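Local structure of regulatory protein, TetR family (Rhodobacter sphaeroides 2.4.1, 3BRU) at residues H32-R37 with A60-G65; V51-I56 with R72-F77; E41-K46 with G127-N132. The protein represses transcription of its own operon, probably by binding two operator sequences in the promoter. One frame throughout, in Å; residues are numbered along the deposited sequence. Where two conformers were deposited one is given.

Contact 1: residues H32-R37 with A60-G65; sequences HQSLIR and ARVPKG
Ala-60 and Val-62 meet Ser-34 and Leu-35 where helix 31-45 packs against the end of helix 53-60 and the turn that follows, in the helix-turn-helix, probably the DNA-reading motif here as in other TetR-type repressors. The example illustrates how a small residue lets two backbones approach: the CA atoms of Ser-34 and Ala-60 are 5.0 Å apart, and the single methyl of Ala-60 points at the facing helix, its CB lying 3.6 Å from the carbonyl O of Ser-34. No hydrogen bond spans the segments, and the contact is made by carbon surfaces. Ser-34 takes part through its methylene, while its OG turns back to hydrogen-bond the carbonyl O of Leu-30, just before the helix.

Val-62 divides its two methyls between neighbouring residues of that helix. CG1 rests against CB of Ser-34 at 3.8 Å, and CG2 is 3.5 Å from CD2 of Leu-35. Leu-35 holds CG beside its backbone N and opposite the carbonyl carbon (chi1 -73°), a setting that brings its end nearer to the turn than its CB direction alone suggests. Leu-35 and Val-62 both pack on Leu-57, and Leu-35 also on Ile-56, which joins the contact to helix 53-60.

The chain leaves helix 53-60 at Arg-61, whose positive phi of 54° redirects it, and Pro-63 occupies the N-cap position of helix 64-70. Between these two points Val-62 faces helix 31-45. Alongside it, CD2 of Leu-35 touches CB of Ala-60 at 3.9 Å, CD2 being the methyl that also meets CG2 of Val-62.

Contact 2: residues V51-I56 with R72-F77; sequences VGVDEI and RNKADF
Ile-56 and Phe-77 meet obliquely behind the helix-turn-helix, joining its first helix, 53-60, to the start of the long helix 74-97. CG2 of Ile-56 lies 3.9 Å from CZ of Phe-77, and its CG1 is 4.0 Å from CE2 of the same ring. One turn earlier on both helices, Val-53 and Lys-74 run past each other in opposite directions, with CG2 of Val-53 4.1 Å from CB of Lys-74. Here a lysine serves as an apolar neighbour through its aliphatic stem, while its NZ bonds the carbonyl O of Tyr-48 and its charge forms a cation-pi contact with that tyrosine.

Further out, the Phe-77 ring also meets Phe-67 of helix 64-70 edge-to-face, and Phe-71, just after that helix, with the planes at about 55°. CG opposite the backbone N (chi1 -173°) carries the ring of Phe-77 toward Ile-56. The start of helix 74-97 is held by its N-cap, Asn-73. Its OD1 receives the backbone N of Asp-76 at 3.0 Å, nearly along the C=O axis, and OD2 of Asp-76 accepts in turn from the backbone N of Arg-72 at 3.3 Å.

Contact 3: residues E41-K46 with G127-N132; sequences EHLTEK and GCLVGN
Asn-132 reaches across to the carbonyls of Leu-43 and Thr-44 near the C-terminal end of helix 31-45. Its ND2 donates a hydrogen bond to O of Leu-43 (2.7 Å), with an N-H...O angle of 157° and the oxygen close to the plane of the amide. A second, weak bond runs from ND2 to O of Thr-44 at 3.1 Å. That same oxygen accepts the backbone N of Gly-127 at 3.0 Å, an almost straight bond (173°) whose donor stands above the carbonyl plane. Two successive carbonyls, buried at a helix end, thus find their donors in a distant part of the chain. The amide's other atom, OD1, has a weak hydrogen bond from NZ of Lys-197, which is likely to help fix which way the group is flipped.

This is a junction between the DNA-binding domain and the C-terminal domain. In TetR-family repressors ligand binding in the C-terminal domain is generally relayed to the DNA-binding domain, and a contact between the two, such as this one, could take part here. An alanine in place of Asn-132 would probably leave O of Leu-43 without its donor and Thr-44 O with Gly-127 alone from the facing segment.

Apolar packing adjoins the polar bonds. CD1 of Leu-129 lies 3.5 Å from CB of Leu-43, the two side chains crossing at a slant. Thr-44 crosses Leu-129 at about a right angle, its CG2 3.9 Å from CB of Leu-129; its OG1, turned between backbone N and carbonyl carbon (chi1 60°), bonds O of Leu-40. Tyr-85 of helix 74-97 backs Leu-129, and Gln-135 of the second subunit packs on Asn-132. Cys-128 caps helix 129-135, its SG weakly accepting the backbone N of Gly-131 at 3.7 Å.

How the contacts relate
Contacts 1 and 2 lie within the DNA-binding domain, their centres about 10 Å apart, while contact 3 sits about 18 Å from contact 1 and 15 Å from contact 2, where that domain meets the C-terminal one. Helix 31-45 serves contacts 1 and 3 at different points along its length; contact 2 joins helices 53-60 and 74-97. In sequence, contact 1 interlocks with contacts 2 and 3, whereas contact 2 is nested inside the loop closed by contact 3. Neighbours are tied by a Lys-64 to Asp-54 salt bridge between contacts 1 and 2, and a probable Glu-55 to His-42 hydrogen bond between 2 and 3. Helix 31-45 therefore physically connects the helix-turn-helix to the domain junction.

Contact 1: residues H32-R37 with A60-G65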
loop_
_atom_site.group_PDB
_atom_site.type_symbol
_atom_site.label_atom_id
_atom_site.label_comp_id
_atom_site.label_asym_id
_atom_site.label_seq_id
_atom_site.Cartn_x
_atom_site.Cartn_y
_atom_site.Cartn_z
ATOM N N HIS A 32 18.290 5.100 -24.082
ATOM C CA HIS A 32 18.064 4.228 -22.941
ATOM C C HIS A 32 17.824 4.978 -21.626
ATOM O O HIS A 32 16.834 4.677 -20.928
ATOM C CB HIS A 32 19.227 3.291 -22.749
ATOM C CG HIS A 32 18.987 2.227 -21.723
ATOM N ND1 HIS A 32 19.500 2.294 -20.446
ATOM C CD2 HIS A 32 18.295 1.063 -21.789
ATOM C CE1 HIS A 32 19.140 1.214 -19.773
ATOM N NE2 HIS A 32 18.416 0.449 -20.568
ATOM N N GLN A 33 18.701 5.930 -21.251
ATOM C CA GLN A 33 18.391 6.672 -20.031
ATOM C C GLN A 33 17.069 7.409 -20.095
ATOM O O GLN A 33 16.407 7.488 -19.081
ATOM C CB GLN A 33 19.525 7.515 -19.419
ATOM C CG GLN A 33 19.761 8.962 -19.830
ATOM C CD GLN A 33 18.723 10.030 -19.459
ATOM O OE1 GLN A 33 18.570 10.971 -20.213
ATOM N NE2 GLN A 33 18.055 9.921 -18.325
ATOM N N SER A 34 16.692 7.938 -21.258
ATOM C CA SER A 34 15.462 8.700 -21.390
ATOM C C SER A 34 14.274 7.788 -21.120
ATOM O O SER A 34 13.310 8.207 -20.470
ATOM C CB SER A 34 15.294 9.288 -22.791
ATOM O OG SER A 34 16.356 10.144 -23.087
ATOM N N LEU A 35 14.337 6.565 -21.655
ATOM C CA LEU A 35 13.279 5.558 -21.503
ATOM C C LEU A 35 13.121 5.187 -20.034
ATOM O O LEU A 35 12.012 5.268 -19.498
ATOM C CB LEU A 35 13.551 4.336 -22.367
ATOM C CG LEU A 35 13.318 4.579 -23.864
ATOM C CD1 LEU A 35 13.752 3.367 -24.706
ATOM C CD2 LEU A 35 11.873 5.033 -24.221
ATOM N N ILE A 36 14.233 4.858 -19.371
ATOM C CA ILE A 36 14.203 4.509 -17.960
ATOM C C ILE A 36 13.653 5.661 -17.099
ATOM O O ILE A 36 12.756 5.442 -16.254
ATOM C CB ILE A 36 15.582 4.087 -17.499
ATOM C CG1 ILE A 36 16.012 2.800 -18.231
ATOM C CG2 ILE A 36 15.652 3.987 -15.951
ATOM C CD1 ILE A 36 15.315 1.500 -17.780
ATOM N N ARG A 37 14.179 6.872 -17.329
ATOM C CA ARG A 37 13.710 8.089 -16.672
ATOM C C ARG A 37 12.189 8.267 -16.773
ATOM O O ARG A 37 11.495 8.423 -15.744
ATOM C CB ARG A 37 14.371 9.321 -17.272
ATOM C CG ARG A 37 13.768 10.629 -16.725
ATOM C CD ARG A 37 14.570 11.197 -15.553
ATOM N NE ARG A 37 15.008 10.193 -14.573
ATOM C CZ ARG A 37 14.546 10.093 -13.321
ATOM N NH1 ARG A 37 13.620 10.946 -12.884
ATOM N NH2 ARG A 37 15.024 9.157 -12.496
ATOM N N ALA A 60 9.756 10.495 -23.190
ATOM C CA ALA A 60 11.173 10.271 -23.436
ATOM C C ALA A 60 11.678 10.946 -24.729
ATOM O O ALA A 60 12.892 11.166 -24.858
ATOM C CB ALA A 60 11.473 8.798 -23.459
ATOM N N ARG A 61 10.749 11.290 -25.650
ATOM C CA ARG A 61 11.084 11.844 -26.959
ATOM C C ARG A 61 12.065 10.932 -27.702
ATOM O O ARG A 61 13.047 11.402 -28.279
ATOM C CB ARG A 61 11.644 13.272 -26.840
ATOM C CG ARG A 61 10.723 14.260 -26.122
ATOM C CD ARG A 61 11.420 15.596 -25.820
ATOM N NE ARG A 61 10.796 16.262 -24.671
ATOM C CZ ARG A 61 11.200 16.122 -23.407
ATOM N NH1 ARG A 61 10.552 16.756 -22.434
ATOM N NH2 ARG A 61 12.251 15.352 -23.108
ATOM N N VAL A 62 11.809 9.614 -27.664
ATOM C CA VAL A 62 12.609 8.627 -28.418
ATOM C C VAL A 62 11.671 7.875 -29.378
ATOM O O VAL A 62 10.490 7.678 -29.048
ATOM C CB VAL A 62 13.434 7.628 -27.540
ATOM C CG1 VAL A 62 13.777 8.202 -26.152
ATOM C CG2 VAL A 62 12.728 6.332 -27.403
ATOM N N PRO A 63 12.157 7.554 -30.609
ATOM C CA PRO A 63 11.369 6.728 -31.555
ATOM C C PRO A 63 11.077 5.271 -31.104
ATOM O O PRO A 63 11.858 4.661 -30.363
ATOM C CB PRO A 63 12.222 6.749 -32.828
ATOM C CG PRO A 63 13.601 7.118 -32.373
ATOM C CD PRO A 63 13.420 8.031 -31.217
ATOM N N LYS A 64 9.960 4.730 -31.586
ATOM C CA LYS A 64 9.482 3.387 -31.246
ATOM C C LYS A 64 10.528 2.270 -31.526
ATOM O O LYS A 64 10.648 1.287 -30.783
ATOM C CB LYS A 64 8.185 3.127 -32.020
ATOM C CG LYS A 64 7.319 2.018 -31.423
ATOM C CD LYS A 64 5.992 1.814 -32.201
ATOM C CE LYS A 64 4.812 2.739 -31.689
ATOM N NZ LYS A 64 4.261 2.422 -30.300
ATOM N N GLY A 65 11.277 2.450 -32.604
ATOM C CA GLY A 65 12.326 1.531 -32.969
ATOM C C GLY A 65 13.426 1.460 -31.931
ATOM O O GLY A 65 14.091 0.426 -31.830
#

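Contact 2: residues V51-I56 with R72-F77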
loop_
_atom_site.group_PDB
_atom_site.type_symbol
_atom_site.label_atom_id
_atom_site.label_comp_id
_atom_site.label_asym_id
_atom_site.label_seq_id
_atom_site.Cartn_x
_atom_site.Cartn_y
_atom_site.Cartn_z
ATOM N N VAL A 51 -0.250 3.259 -17.668
ATOM C CA VAL A 51 0.720 3.897 -18.516
ATOM C C VAL A 51 1.060 3.010 -19.704
ATOM O O VAL A 51 1.598 1.912 -19.527
ATOM C CB VAL A 51 1.985 4.255 -17.703
ATOM C CG1 VAL A 51 3.043 4.846 -18.592
ATOM C CG2 VAL A 51 1.620 5.235 -16.588
ATOM N N GLY A 52 0.755 3.488 -20.914
ATOM C CA GLY A 52 1.090 2.756 -22.125
ATOM C C GLY A 52 2.458 3.151 -22.676
ATOM O O GLY A 52 3.040 4.171 -22.275
ATOM N N VAL A 53 2.951 2.355 -23.615
ATOM C CA VAL A 53 4.217 2.605 -24.273
ATOM C C VAL A 53 4.249 3.937 -25.021
ATOM O O VAL A 53 5.264 4.636 -24.985
ATOM C CB VAL A 53 4.598 1.426 -25.216
ATOM C CG1 VAL A 53 5.817 1.747 -26.108
ATOM C CG2 VAL A 53 4.829 0.162 -24.401
ATOM N N ASP A 54 3.167 4.296 -25.704
ATOM C CA ASP A 54 3.160 5.560 -26.425
ATOM C C ASP A 54 3.365 6.753 -25.513
ATOM O O ASP A 54 4.059 7.686 -25.879
ATOM C CB ASP A 54 1.870 5.768 -27.205
ATOM C CG ASP A 54 1.746 4.851 -28.399
ATOM O OD1 ASP A 54 2.765 4.249 -28.838
ATOM O OD2 ASP A 54 0.596 4.739 -28.916
ATOM N N GLU A 55 2.750 6.735 -24.340
ATOM C CA GLU A 55 2.956 7.807 -23.354
ATOM C C GLU A 55 4.434 7.904 -22.915
ATOM O O GLU A 55 4.982 8.986 -22.832
ATOM C CB GLU A 55 1.992 7.621 -22.166
ATOM C CG GLU A 55 2.301 8.423 -20.895
ATOM C CD GLU A 55 1.243 8.226 -19.757
ATOM O OE1 GLU A 55 0.095 7.750 -20.027
ATOM O OE2 GLU A 55 1.555 8.587 -18.582
ATOM N N ILE A 56 5.064 6.760 -22.657
ATOM C CA ILE A 56 6.508 6.696 -22.347
ATOM C C ILE A 56 7.351 7.294 -23.480
ATOM O O ILE A 56 8.254 8.097 -23.208
ATOM C CB ILE A 56 7.008 5.229 -22.047
ATOM C CG1 ILE A 56 6.363 4.656 -20.768
ATOM C CG2 ILE A 56 8.548 5.113 -22.031
ATOM C CD1 ILE A 56 6.385 5.569 -19.581
ATOM N N ARG A 72 11.685 -6.039 -25.261
ATOM C CA ARG A 72 10.869 -6.739 -26.244
ATOM C C ARG A 72 9.419 -6.338 -26.197
ATOM O O ARG A 72 8.735 -6.386 -27.203
ATOM C CB ARG A 72 11.081 -8.256 -26.353
ATOM C CG ARG A 72 11.521 -8.996 -25.161
ATOM C CD ARG A 72 11.341 -10.486 -25.510
ATOM N NE ARG A 72 12.000 -11.393 -24.566
ATOM C CZ ARG A 72 11.649 -11.553 -23.285
ATOM N NH1 ARG A 72 10.643 -10.852 -22.750
ATOM N NH2 ARG A 72 12.320 -12.414 -22.529
ATOM N N ASN A 73 8.988 -5.886 -25.036
ATOM C CA ASN A 73 7.618 -5.430 -24.806
ATOM C C ASN A 73 7.546 -4.640 -23.496
ATOM O O ASN A 73 8.553 -4.521 -22.769
ATOM C CB ASN A 73 6.636 -6.621 -24.766
ATOM C CG ASN A 73 7.157 -7.812 -23.935
ATOM O OD1 ASN A 73 7.845 -7.665 -22.920
ATOM N ND2 ASN A 73 6.835 -8.999 -24.383
ATOM N N LYS A 74 6.347 -4.131 -23.201
ATOM C CA LYS A 74 6.062 -3.419 -21.947
ATOM C C LYS A 74 6.481 -4.228 -20.691
ATOM O O LYS A 74 7.030 -3.675 -19.751
ATOM C CB LYS A 74 4.579 -3.031 -21.916
ATOM C CG LYS A 74 4.224 -1.919 -20.968
ATOM C CD LYS A 74 2.779 -2.098 -20.437
ATOM C CE LYS A 74 2.258 -0.866 -19.730
ATOM N NZ LYS A 74 0.764 -1.008 -19.383
ATOM N N ALA A 75 6.249 -5.537 -20.696
ATOM C CA ALA A 75 6.622 -6.379 -19.555
ATOM C C ALA A 75 8.140 -6.432 -19.326
ATOM O O ALA A 75 8.582 -6.399 -18.194
ATOM C CB ALA A 75 6.027 -7.794 -19.696
ATOM N N ASP A 76 8.928 -6.502 -20.387
ATOM C CA ASP A 76 10.388 -6.565 -20.290
ATOM C C ASP A 76 10.939 -5.208 -19.816
ATOM O O ASP A 76 11.880 -5.142 -19.019
ATOM C CB ASP A 76 10.964 -6.937 -21.667
ATOM C CG ASP A 76 12.467 -7.320 -21.619
ATOM O OD1 ASP A 76 12.860 -8.035 -20.661
ATOM O OD2 ASP A 76 13.260 -6.931 -22.542
ATOM N N PHE A 77 10.341 -4.135 -20.335
ATOM C CA PHE A 77 10.519 -2.769 -19.840
ATOM C C PHE A 77 10.218 -2.558 -18.353
ATOM O O PHE A 77 11.073 -2.044 -17.608
ATOM C CB PHE A 77 9.680 -1.807 -20.680
ATOM C CG PHE A 77 9.914 -0.355 -20.371
ATOM C CD1 PHE A 77 11.183 0.180 -20.360
ATOM C CD2 PHE A 77 8.848 0.488 -20.102
ATOM C CE1 PHE A 77 11.386 1.515 -20.120
ATOM C CE2 PHE A 77 9.050 1.814 -19.836
ATOM C CZ PHE A 77 10.310 2.329 -19.861
#

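Contact 3: residues E41-K46 with G127-N132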
loop_
_atom_site.group_PDB
_atom_site.type_symbol
_atom_site.label_atom_id
_atom_site.label_comp_id
_atom_site.label_asym_id
_atom_site.label_seq_id
_atom_site.Cartn_x
_atom_site.Cartn_y
_atom_site.Cartn_z
ATOM N N GLU A 41 9.469 7.906 -13.723
ATOM C CA GLU A 41 8.602 9.028 -13.392
ATOM C C GLU A 41 7.129 8.678 -13.485
ATOM O O GLU A 41 6.367 8.988 -12.577
ATOM C CB GLU A 41 8.925 10.256 -14.243
ATOM C CG GLU A 41 10.288 10.868 -13.898
ATOM C CD GLU A 41 10.686 12.029 -14.822
ATOM O OE1 GLU A 41 9.893 12.295 -15.759
ATOM O OE2 GLU A 41 11.785 12.656 -14.636
ATOM N N HIS A 42 6.738 8.015 -14.564
ATOM C CA HIS A 42 5.332 7.758 -14.858
ATOM C C HIS A 42 4.761 6.658 -13.988
ATOM O O HIS A 42 3.636 6.767 -13.545
ATOM C CB HIS A 42 5.120 7.411 -16.334
ATOM C CG HIS A 42 5.158 8.593 -17.247
ATOM N ND1 HIS A 42 4.042 9.055 -17.916
ATOM C CD2 HIS A 42 6.169 9.431 -17.577
ATOM C CE1 HIS A 42 4.368 10.120 -18.627
ATOM N NE2 HIS A 42 5.659 10.357 -18.455
ATOM N N LEU A 43 5.538 5.610 -13.726
ATOM C CA LEU A 43 5.080 4.529 -12.830
ATOM C C LEU A 43 5.143 4.779 -11.325
ATOM O O LEU A 43 4.451 4.074 -10.545
ATOM C CB LEU A 43 5.815 3.234 -13.113
ATOM C CG LEU A 43 5.264 2.360 -14.228
ATOM C CD1 LEU A 43 5.303 3.087 -15.575
ATOM C CD2 LEU A 43 6.119 1.081 -14.253
ATOM N N THR A 44 5.961 5.743 -10.904
ATOM C CA THR A 44 5.937 6.200 -9.498
ATOM C C THR A 44 4.761 7.182 -9.264
ATOM O O THR A 44 4.290 7.347 -8.151
ATOM C CB THR A 44 7.301 6.825 -9.050
ATOM O OG1 THR A 44 7.612 7.952 -9.868
ATOM C CG2 THR A 44 8.439 5.804 -9.195
ATOM N N GLU A 45 4.291 7.815 -10.331
ATOM C CA GLU A 45 3.228 8.795 -10.241
ATOM C C GLU A 45 1.866 8.134 -10.463
ATOM O O GLU A 45 0.902 8.410 -9.741
ATOM C CB GLU A 45 3.476 9.914 -11.251
ATOM C CG GLU A 45 2.434 11.010 -11.208
ATOM C CD GLU A 45 2.983 12.400 -11.540
ATOM O OE1 GLU A 45 4.161 12.500 -12.034
ATOM O OE2 GLU A 45 2.220 13.392 -11.300
ATOM N N LYS A 46 1.787 7.267 -11.469
ATOM C CA LYS A 46 0.556 6.544 -11.803
ATOM C C LYS A 46 0.775 5.072 -11.437
ATOM O O LYS A 46 0.867 4.733 -10.266
ATOM C CB LYS A 46 0.169 6.741 -13.269
ATOM C CG LYS A 46 0.014 8.187 -13.607
ATOM C CD LYS A 46 -1.002 8.449 -14.684
ATOM C CE LYS A 46 -0.363 8.439 -16.062
ATOM N NZ LYS A 46 -1.424 8.542 -17.100
ATOM N N GLY A 127 5.395 8.133 -5.492
ATOM C CA GLY A 127 5.605 7.200 -4.410
ATOM C C GLY A 127 6.691 6.202 -4.709
ATOM O O GLY A 127 7.635 6.471 -5.474
ATOM N N CYS A 128 6.547 5.032 -4.094
ATOM C CA CYS A 128 7.479 3.958 -4.282
ATOM C C CYS A 128 7.039 3.156 -5.512
ATOM O O CYS A 128 5.877 2.772 -5.625
ATOM C CB CYS A 128 7.524 3.085 -3.032
ATOM S SG CYS A 128 8.746 1.793 -3.206
ATOM N N LEU A 129 7.965 2.911 -6.429
ATOM C CA LEU A 129 7.687 2.065 -7.590
ATOM C C LEU A 129 7.250 0.652 -7.179
ATOM O O LEU A 129 6.331 0.078 -7.752
ATOM C CB LEU A 129 8.917 1.974 -8.509
ATOM C CG LEU A 129 8.692 1.013 -9.667
ATOM C CD1 LEU A 129 7.787 1.678 -10.666
ATOM C CD2 LEU A 129 9.967 0.595 -10.327
ATOM N N VAL A 130 7.942 0.104 -6.186
ATOM C CA VAL A 130 7.709 -1.242 -5.720
ATOM C C VAL A 130 6.363 -1.394 -5.022
ATOM O O VAL A 130 5.680 -2.430 -5.135
ATOM C CB VAL A 130 8.907 -1.711 -4.847
ATOM C CG1 VAL A 130 8.583 -3.008 -4.081
ATOM C CG2 VAL A 130 10.144 -1.869 -5.737
ATOM N N GLY A 131 5.978 -0.357 -4.298
ATOM C CA GLY A 131 4.668 -0.333 -3.659
ATOM C C GLY A 131 3.584 -0.167 -4.690
ATOM O O GLY A 131 2.566 -0.879 -4.627
ATOM N N ASN A 132 3.769 0.775 -5.625
ATOM C CA ASN A 132 2.770 0.947 -6.709
ATOM C C ASN A 132 2.530 -0.344 -7.471
ATOM O O ASN A 132 1.383 -0.711 -7.701
ATOM C CB ASN A 132 3.157 2.015 -7.731
ATOM C CG ASN A 132 3.143 3.434 -7.170
ATOM O OD1 ASN A 132 2.917 3.680 -5.963
ATOM N ND2 ASN A 132 3.385 4.392 -8.058
#